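Local coordinates for protein lysine-sensitive aspartokinase 3 (Escherichia coli, PDB 2J0W) that catalyses the ATP-dependent phosphorylation of L-aspartate to 4-phospho-L-aspartate, the first step toward lysine, under allosteric feedback inhibition by lysine, at residues A[3-15]-A[209-222]. Numbering follows the deposited sequence.
Sequences EIVVSKFGGTSVA and AEALHASRVDIWTD. With ADP (adenosine-5'-diphosphate), chain D.
Strands 5-9 and 216-221 run parallel, their axes 4.5 Å apart at closest approach, joined by four backbone hydrogen bonds: Val6 N and Lys8 N give to Arg216 O and Asp218 O, Asp218 N and Trp220 N to Val6 O and Lys8 O. They are neighbours in the central sheet of the amino acid kinase fold, and the C-terminal ends of both strands and the loops after them hold ADP. On one face Phe9 and Trp220 lie side by side and point the same way. Their planes are 14° apart, but the Phe9 ring is displaced past the CG-CD1 side of the five-membered ring, so that Phe9 CE1 lies 3.5 Å from Trp220 CD1. Phe275 of the next strand meets Trp220 edge-to-face, while Phe9 packs on Val36 and Leu38. An alanine in place of Phe9 would probably strip the CG-CD1 side of the indole of the phenyl packed there and open a gap toward Val36 and Leu38. Farther back, Val5 CG2 touches the edge of the Arg216 guanidinium, 3.3 Å from NH2. On the other face Val6 CG2 reaches Ala209 CB, packing the strand against the end of helix 200-211. Lys8, with CG anti to its backbone nitrogen (chi1 -177°) and bent at chi2, brings NZ to 3.0 Å from ADP O3B; Asp202 pairs with the same ammonium. Gly10 CA lies 3.3 Å from ADP O2B of the beta-phosphate, which Gly11 N and Thr221 OG1 hold through O2B and O1B. ADP O3' donates to Asp222 OD1 at a doubtfully short 2.5 Å, while OD2 pairs with Arg232.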
ATOM      1  N   GLU A   3     -25.756   5.754 -33.607  1.00 93.89           N
ATOM      2  CA  GLU A   3     -25.007   5.227 -34.787  1.00 93.70           C
ATOM      3  C   GLU A   3     -24.176   6.322 -35.449  1.00 92.41           C
ATOM      4  O   GLU A   3     -24.501   6.815 -36.535  1.00 93.91           O
ATOM      5  CB  GLU A   3     -25.979   4.615 -35.804  1.00 94.13           C
ATOM      6  CG  GLU A   3     -25.337   4.215 -37.130  1.00100.13           C
ATOM      7  CD  GLU A   3     -23.969   3.571 -36.957  1.00106.47           C
ATOM      8  OE1 GLU A   3     -22.981   4.304 -36.723  1.00106.37           O
ATOM      9  OE2 GLU A   3     -23.884   2.327 -37.049  1.00107.25           O
ATOM     10  N   ILE A   4     -23.090   6.697 -34.784  1.00 88.61           N
ATOM     11  CA  ILE A   4     -22.203   7.730 -35.290  1.00 82.49           C
ATOM     12  C   ILE A   4     -20.810   7.423 -34.786  1.00 75.85           C
ATOM     13  O   ILE A   4     -20.606   7.211 -33.595  1.00 77.52           O
ATOM     14  CB  ILE A   4     -22.621   9.133 -34.778  1.00 83.42           C
ATOM     15  CG1 ILE A   4     -24.040   9.472 -35.256  1.00 83.77           C
ATOM     16  CG2 ILE A   4     -21.626  10.172 -35.259  1.00 83.73           C
ATOM     17  CD1 ILE A   4     -24.646  10.703 -34.593  1.00 79.76           C
ATOM     18  N   VAL A   5     -19.850   7.372 -35.692  1.00 69.28           N
ATOM     19  CA  VAL A   5     -18.487   7.113 -35.282  1.00 62.11           C
ATOM     20  C   VAL A   5     -17.811   8.456 -35.102  1.00 59.67           C
ATOM     21  O   VAL A   5     -18.024   9.378 -35.894  1.00 60.21           O
ATOM     22  CB  VAL A   5     -17.725   6.281 -36.327  1.00 57.89           C
ATOM     23  CG1 VAL A   5     -16.222   6.358 -36.079  1.00 54.45           C
ATOM     24  CG2 VAL A   5     -18.183   4.839 -36.253  1.00 58.78           C
ATOM     25  N   VAL A   6     -17.023   8.556 -34.037  1.00 56.57           N
ATOM     26  CA  VAL A   6     -16.263   9.754 -33.699  1.00 52.98           C
ATOM     27  C   VAL A   6     -14.780   9.461 -33.971  1.00 51.46           C
ATOM     28  O   VAL A   6     -14.237   8.469 -33.474  1.00 49.13           O
ATOM     29  CB  VAL A   6     -16.467  10.108 -32.209  1.00 59.69           C
ATOM     30  CG1 VAL A   6     -15.603  11.289 -31.824  1.00 66.19           C
ATOM     31  CG2 VAL A   6     -17.937  10.419 -31.953  1.00 55.53           C
ATOM     32  N   SER A   7     -14.136  10.311 -34.772  1.00 53.71           N
ATOM     33  CA  SER A   7     -12.718  10.138 -35.128  1.00 55.87           C
ATOM     34  C   SER A   7     -11.798  11.202 -34.513  1.00 56.70           C
ATOM     35  O   SER A   7     -12.138  12.389 -34.488  1.00 60.23           O
ATOM     36  CB  SER A   7     -12.549  10.162 -36.655  1.00 51.72           C
ATOM     37  OG  SER A   7     -13.122   9.014 -37.258  1.00 65.24           O
ATOM     38  N   LYS A   8     -10.628  10.787 -34.037  1.00 52.57           N
ATOM     39  CA  LYS A   8      -9.699  11.734 -33.431  1.00 52.53           C
ATOM     40  C   LYS A   8      -8.335  11.723 -34.097  1.00 53.55           C
ATOM     41  O   LYS A   8      -7.765  10.665 -34.369  1.00 54.42           O
ATOM     42  CB  LYS A   8      -9.555  11.449 -31.934  1.00 49.85           C
ATOM     43  CG  LYS A   8      -8.661  12.428 -31.173  1.00 43.57           C
ATOM     44  CD  LYS A   8      -7.188  12.037 -31.225  1.00 39.02           C
ATOM     45  CE  LYS A   8      -6.382  12.875 -30.234  1.00 41.31           C
ATOM     46  NZ  LYS A   8      -4.978  12.397 -30.025  1.00 37.81           N
ATOM     47  N   PHE A   9      -7.814  12.919 -34.352  1.00 52.85           N
ATOM     48  CA  PHE A   9      -6.519  13.074 -34.998  1.00 48.69           C
ATOM     49  C   PHE A   9      -5.581  13.905 -34.145  1.00 43.43           C
ATOM     50  O   PHE A   9      -5.939  14.999 -33.685  1.00 40.18           O
ATOM     51  CB  PHE A   9      -6.716  13.722 -36.360  1.00 51.19           C
ATOM     52  CG  PHE A   9      -7.574  12.913 -37.287  1.00 53.00           C
ATOM     53  CD1 PHE A   9      -7.014  11.909 -38.076  1.00 52.36           C
ATOM     54  CD2 PHE A   9      -8.945  13.157 -37.375  1.00 53.06           C
ATOM     55  CE1 PHE A   9      -7.802  11.161 -38.942  1.00 50.62           C
ATOM     56  CE2 PHE A   9      -9.744  12.416 -38.235  1.00 51.70           C
ATOM     57  CZ  PHE A   9      -9.169  11.414 -39.023  1.00 53.77           C
ATOM     58  N   GLY A  10      -4.383  13.366 -33.941  1.00 43.43           N
ATOM     59  CA  GLY A  10      -3.379  14.023 -33.127  1.00 45.78           C
ATOM     60  C   GLY A  10      -2.459  14.963 -33.883  1.00 45.43           C
ATOM     61  O   GLY A  10      -2.639  15.211 -35.077  1.00 42.12           O
ATOM     62  N   GLY A  11      -1.456  15.470 -33.169  1.00 45.70           N
ATOM     63  CA  GLY A  11      -0.500  16.402 -33.744  1.00 46.44           C
ATOM     64  C   GLY A  11       0.030  15.992 -35.098  1.00 48.42           C
ATOM     65  O   GLY A  11      -0.270  16.635 -36.107  1.00 47.75           O
ATOM     66  N   THR A  12       0.814  14.917 -35.122  1.00 49.77           N
ATOM     67  CA  THR A  12       1.389  14.423 -36.368  1.00 49.26           C
ATOM     68  C   THR A  12       0.350  14.258 -37.476  1.00 49.76           C
ATOM     69  O   THR A  12       0.634  14.538 -38.641  1.00 52.69           O
ATOM     70  CB  THR A  12       2.069  13.073 -36.166  1.00 44.43           C
ATOM     71  OG1 THR A  12       1.119  12.140 -35.640  1.00 58.25           O
ATOM     72  CG2 THR A  12       3.239  13.208 -35.213  1.00 28.00           C
ATOM     73  N   SER A  13      -0.854  13.822 -37.116  1.00 48.16           N
ATOM     74  CA  SER A  13      -1.910  13.600 -38.103  1.00 50.38           C
ATOM     75  C   SER A  13      -2.493  14.861 -38.737  1.00 53.13           C
ATOM     76  O   SER A  13      -3.326  14.777 -39.637  1.00 54.10           O
ATOM     77  CB  SER A  13      -3.045  12.782 -37.481  1.00 43.88           C
ATOM     78  OG  SER A  13      -2.547  11.541 -37.020  1.00 46.27           O
ATOM     79  N   VAL A  14      -2.084  16.029 -38.266  1.00 51.36           N
ATOM     80  CA  VAL A  14      -2.591  17.266 -38.846  1.00 53.68           C
ATOM     81  C   VAL A  14      -1.490  18.303 -38.753  1.00 56.43           C
ATOM     82  O   VAL A  14      -1.750  19.516 -38.697  1.00 56.24           O
ATOM     83  CB  VAL A  14      -3.838  17.784 -38.097  1.00 53.30           C
ATOM     84  CG1 VAL A  14      -4.927  16.723 -38.116  1.00 43.25           C
ATOM     85  CG2 VAL A  14      -3.468  18.165 -36.658  1.00 57.48           C
ATOM     86  N   ALA A  15      -0.258  17.797 -38.742  1.00 54.46           N
ATOM     87  CA  ALA A  15       0.932  18.619 -38.641  1.00 53.27           C
ATOM     88  C   ALA A  15       1.033  19.558 -39.810  1.00 52.81           C
ATOM     89  O   ALA A  15       1.465  20.691 -39.662  1.00 54.36           O
ATOM     90  CB  ALA A  15       2.173  17.735 -38.576  1.00 55.54           C
ATOM     91  N   ALA A 209     -18.366  11.082 -27.561  1.00 55.90           N
ATOM     92  CA  ALA A 209     -18.858   9.817 -28.094  1.00 57.84           C
ATOM     93  C   ALA A 209     -19.934   9.296 -27.139  1.00 60.97           C
ATOM     94  O   ALA A 209     -21.015   8.882 -27.568  1.00 61.44           O
ATOM     95  CB  ALA A 209     -17.720   8.819 -28.202  1.00 46.86           C
ATOM     96  N   GLU A 210     -19.630   9.332 -25.843  1.00 58.75           N
ATOM     97  CA  GLU A 210     -20.570   8.890 -24.827  1.00 60.81           C
ATOM     98  C   GLU A 210     -21.779   9.800 -24.804  1.00 62.79           C
ATOM     99  O   GLU A 210     -22.921   9.335 -24.808  1.00 67.07           O
ATOM    100  CB  GLU A 210     -19.914   8.904 -23.454  1.00 61.58           C
ATOM    101  CG  GLU A 210     -20.901   8.967 -22.309  1.00 58.19           C
ATOM    102  CD  GLU A 210     -20.242   8.688 -20.980  1.00 70.43           C
ATOM    103  OE1 GLU A 210     -19.146   9.238 -20.735  1.00 75.83           O
ATOM    104  OE2 GLU A 210     -20.819   7.923 -20.179  1.00 74.67           O
ATOM    105  N   ALA A 211     -21.523  11.102 -24.779  1.00 61.69           N
ATOM    106  CA  ALA A 211     -22.595  12.093 -24.745  1.00 61.63           C
ATOM    107  C   ALA A 211     -23.523  12.011 -25.951  1.00 61.77           C
ATOM    108  O   ALA A 211     -24.702  12.356 -25.847  1.00 64.21           O
ATOM    109  CB  ALA A 211     -22.010  13.499 -24.642  1.00 60.32           C
ATOM    110  N   LEU A 212     -23.000  11.564 -27.091  1.00 57.56           N
ATOM    111  CA  LEU A 212     -23.815  11.463 -28.293  1.00 53.94           C
ATOM    112  C   LEU A 212     -24.262  10.040 -28.630  1.00 54.65           C
ATOM    113  O   LEU A 212     -24.846   9.801 -29.681  1.00 49.02           O
ATOM    114  CB  LEU A 212     -23.063  12.057 -29.480  1.00 48.68           C
ATOM    115  CG  LEU A 212     -22.782  13.568 -29.504  1.00 55.56           C
ATOM    116  CD1 LEU A 212     -21.927  13.905 -30.735  1.00 51.07           C
ATOM    117  CD2 LEU A 212     -24.084  14.352 -29.533  1.00 48.59           C
ATOM    118  N   HIS A 213     -23.985   9.095 -27.740  1.00 57.50           N
ATOM    119  CA  HIS A 213     -24.361   7.694 -27.970  1.00 62.66           C
ATOM    120  C   HIS A 213     -23.807   7.214 -29.305  1.00 63.17           C
ATOM    121  O   HIS A 213     -24.552   6.829 -30.202  1.00 65.17           O
ATOM    122  CB  HIS A 213     -25.878   7.553 -27.987  1.00 66.85           C
ATOM    123  CG  HIS A 213     -26.567   8.370 -26.926  1.00 72.17           C
ATOM    124  ND1 HIS A 213     -26.337   8.200 -25.581  1.00 71.54           N
ATOM    125  CD2 HIS A 213     -27.459   9.382 -27.032  1.00 72.60           C
ATOM    126  CE1 HIS A 213     -27.058   9.077 -24.893  1.00 77.91           C
ATOM    127  NE2 HIS A 213     -27.746   9.803 -25.750  1.00 75.11           N
ATOM    128  N   ALA A 214     -22.489   7.234 -29.430  1.00 62.51           N
ATOM    129  CA  ALA A 214     -21.826   6.803 -30.654  1.00 60.17           C
ATOM    130  C   ALA A 214     -21.585   5.302 -30.636  1.00 59.39           C
ATOM    131  O   ALA A 214     -21.483   4.682 -29.572  1.00 56.14           O
ATOM    132  CB  ALA A 214     -20.493   7.523 -30.798  1.00 60.82           C
ATOM    133  N   SER A 215     -21.487   4.729 -31.827  1.00 60.14           N
ATOM    134  CA  SER A 215     -21.239   3.312 -31.975  1.00 59.12           C
ATOM    135  C   SER A 215     -19.755   3.062 -31.819  1.00 57.06           C
ATOM    136  O   SER A 215     -19.331   1.930 -31.579  1.00 57.90           O
ATOM    137  CB  SER A 215     -21.675   2.822 -33.357  1.00 64.72           C
ATOM    138  OG  SER A 215     -22.274   3.852 -34.117  1.00 79.70           O
ATOM    139  N   ARG A 216     -18.948   4.106 -31.970  1.00 56.51           N
ATOM    140  CA  ARG A 216     -17.500   3.928 -31.857  1.00 55.17           C
ATOM    141  C   ARG A 216     -16.649   5.197 -31.909  1.00 56.72           C
ATOM    142  O   ARG A 216     -17.091   6.260 -32.346  1.00 57.66           O
ATOM    143  CB  ARG A 216     -17.010   2.995 -32.959  1.00 50.70           C
ATOM    144  CG  ARG A 216     -15.508   2.733 -32.947  1.00 61.72           C
ATOM    145  CD  ARG A 216     -15.083   1.949 -34.171  1.00 66.02           C
ATOM    146  NE  ARG A 216     -15.774   2.451 -35.351  1.00 75.13           N
ATOM    147  CZ  ARG A 216     -15.481   2.099 -36.594  1.00 77.57           C
ATOM    148  NH1 ARG A 216     -14.499   1.236 -36.825  1.00 81.36           N
ATOM    149  NH2 ARG A 216     -16.174   2.615 -37.601  1.00 69.53           N
ATOM    150  N   VAL A 217     -15.402   5.047 -31.479  1.00 55.21           N
ATOM    151  CA  VAL A 217     -14.426   6.118 -31.458  1.00 50.31           C
ATOM    152  C   VAL A 217     -13.178   5.639 -32.163  1.00 49.31           C
ATOM    153  O   VAL A 217     -12.705   4.527 -31.903  1.00 47.63           O
ATOM    154  CB  VAL A 217     -14.050   6.442 -30.018  1.00 54.40           C
ATOM    155  CG1 VAL A 217     -12.844   7.369 -29.993  1.00 50.53           C
ATOM    156  CG2 VAL A 217     -15.229   7.042 -29.298  1.00 50.49           C
ATOM    157  N   ASP A 218     -12.641   6.455 -33.059  1.00 50.77           N
ATOM    158  CA  ASP A 218     -11.412   6.074 -33.745  1.00 54.21           C
ATOM    159  C   ASP A 218     -10.240   7.015 -33.402  1.00 55.95           C
ATOM    160  O   ASP A 218     -10.284   8.217 -33.672  1.00 57.03           O
ATOM    161  CB  ASP A 218     -11.610   6.043 -35.268  1.00 56.62           C
ATOM    162  CG  ASP A 218     -12.357   4.805 -35.741  1.00 63.52           C
ATOM    163  OD1 ASP A 218     -12.111   3.709 -35.191  1.00 63.33           O
ATOM    164  OD2 ASP A 218     -13.185   4.930 -36.675  1.00 70.75           O
ATOM    165  N   ILE A 219      -9.196   6.462 -32.797  1.00 52.78           N
ATOM    166  CA  ILE A 219      -8.026   7.249 -32.439  1.00 51.37           C
ATOM    167  C   ILE A 219      -6.959   7.092 -33.523  1.00 53.74           C
ATOM    168  O   ILE A 219      -6.362   6.022 -33.674  1.00 55.84           O
ATOM    169  CB  ILE A 219      -7.427   6.787 -31.073  1.00 48.03           C
ATOM    170  CG1 ILE A 219      -8.491   6.871 -29.980  1.00 50.63           C
ATOM    171  CG2 ILE A 219      -6.226   7.653 -30.690  1.00 40.36           C
ATOM    172  CD1 ILE A 219      -9.182   8.217 -29.882  1.00 54.84           C
ATOM    173  N   TRP A 220      -6.716   8.152 -34.282  1.00 52.36           N
ATOM    174  CA  TRP A 220      -5.711   8.100 -35.334  1.00 54.19           C
ATOM    175  C   TRP A 220      -4.411   8.750 -34.872  1.00 52.55           C
ATOM    176  O   TRP A 220      -4.348   9.953 -34.677  1.00 52.14           O
ATOM    177  CB  TRP A 220      -6.250   8.778 -36.599  1.00 57.96           C
ATOM    178  CG  TRP A 220      -7.384   7.993 -37.231  1.00 58.75           C
ATOM    179  CD1 TRP A 220      -8.724   8.273 -37.174  1.00 56.30           C
ATOM    180  CD2 TRP A 220      -7.267   6.750 -37.934  1.00 57.60           C
ATOM    181  NE1 TRP A 220      -9.447   7.276 -37.791  1.00 58.12           N
ATOM    182  CE2 TRP A 220      -8.574   6.330 -38.267  1.00 62.01           C
ATOM    183  CE3 TRP A 220      -6.179   5.946 -38.312  1.00 58.88           C
ATOM    184  CZ2 TRP A 220      -8.824   5.144 -38.961  1.00 63.16           C
ATOM    185  CZ3 TRP A 220      -6.429   4.766 -39.001  1.00 55.75           C
ATOM    186  CH2 TRP A 220      -7.740   4.378 -39.318  1.00 58.60           C
ATOM    187  N   THR A 221      -3.372   7.943 -34.695  1.00 51.62           N
ATOM    188  CA  THR A 221      -2.096   8.463 -34.227  1.00 50.83           C
ATOM    189  C   THR A 221      -0.957   8.248 -35.218  1.00 48.56           C
ATOM    190  O   THR A 221      -1.198   8.153 -36.416  1.00 47.36           O
ATOM    191  CB  THR A 221      -1.733   7.847 -32.856  1.00 52.59           C
ATOM    192  OG1 THR A 221      -0.433   8.293 -32.454  1.00 63.24           O
ATOM    193  CG2 THR A 221      -1.749   6.350 -32.932  1.00 43.86           C
ATOM    194  N   ASP A 222       0.277   8.182 -34.716  1.00 47.15           N
ATOM    195  CA  ASP A 222       1.460   7.999 -35.554  1.00 49.25           C
ATOM    196  C   ASP A 222       2.065   6.599 -35.374  1.00 54.98           C
ATOM    197  O   ASP A 222       3.248   6.366 -35.647  1.00 53.01           O
ATOM    198  CB  ASP A 222       2.503   9.069 -35.215  1.00 46.39           C
ATOM    199  CG  ASP A 222       3.133   8.870 -33.846  1.00 48.45           C
ATOM    200  OD1 ASP A 222       2.683   7.978 -33.104  1.00 43.77           O
ATOM    201  OD2 ASP A 222       4.085   9.604 -33.507  1.00 57.32           O
TER
HETATM  202  PB  ADP D 820      -1.226  11.672 -30.655  1.00 54.19           P
HETATM  203  O1B ADP D 820      -1.725  10.899 -31.816  1.00 58.10           O
HETATM  204  O2B ADP D 820      -1.013  13.129 -30.987  1.00 57.23           O
HETATM  205  O3B ADP D 820      -2.169  11.523 -29.416  1.00 61.57           O
HETATM  206  PA  ADP D 820       1.005  10.861 -28.973  1.00 48.62           P
HETATM  207  O1A ADP D 820       2.437  11.200 -29.157  1.00 40.42           O
HETATM  208  O2A ADP D 820       0.288  11.593 -27.884  1.00 47.24           O
HETATM  209  O3A ADP D 820       0.213  11.072 -30.319  1.00 40.30           O
HETATM  210  O5' ADP D 820       1.076   9.270 -28.719  1.00 49.04           O
HETATM  211  C5' ADP D 820       1.438   8.206 -29.656  1.00 39.04           C
HETATM  212  C4' ADP D 820       2.713   7.573 -29.127  1.00 39.60           C
HETATM  213  O4' ADP D 820       2.674   6.992 -27.791  1.00 46.89           O
HETATM  214  C3' ADP D 820       3.364   6.479 -29.932  1.00 48.89           C
HETATM  215  O3' ADP D 820       3.865   7.172 -31.098  1.00 52.51           O
HETATM  216  C2' ADP D 820       4.406   5.987 -28.951  1.00 46.84           C
HETATM  217  O2' ADP D 820       5.565   6.803 -28.971  1.00 53.91           O
HETATM  218  C1' ADP D 820       3.736   6.069 -27.627  1.00 50.60           C
HETATM  219  N9  ADP D 820       3.354   4.725 -26.979  1.00 54.44           N
HETATM  220  C8  ADP D 820       3.683   4.458 -25.697  1.00 55.18           C
HETATM  221  N7  ADP D 820       3.307   3.276 -25.254  1.00 55.99           N
HETATM  222  C5  ADP D 820       2.682   2.738 -26.312  1.00 52.39           C
HETATM  223  C6  ADP D 820       2.054   1.446 -26.460  1.00 55.22           C
HETATM  224  N6  ADP D 820       1.974   0.564 -25.526  1.00 55.44           N
HETATM  225  N1  ADP D 820       1.498   1.209 -27.732  1.00 59.68           N
HETATM  226  C2  ADP D 820       1.557   2.144 -28.780  1.00 57.86           C
HETATM  227  N3  ADP D 820       2.156   3.361 -28.637  1.00 52.07           N
HETATM  228  C4  ADP D 820       2.694   3.610 -27.418  1.00 49.01           C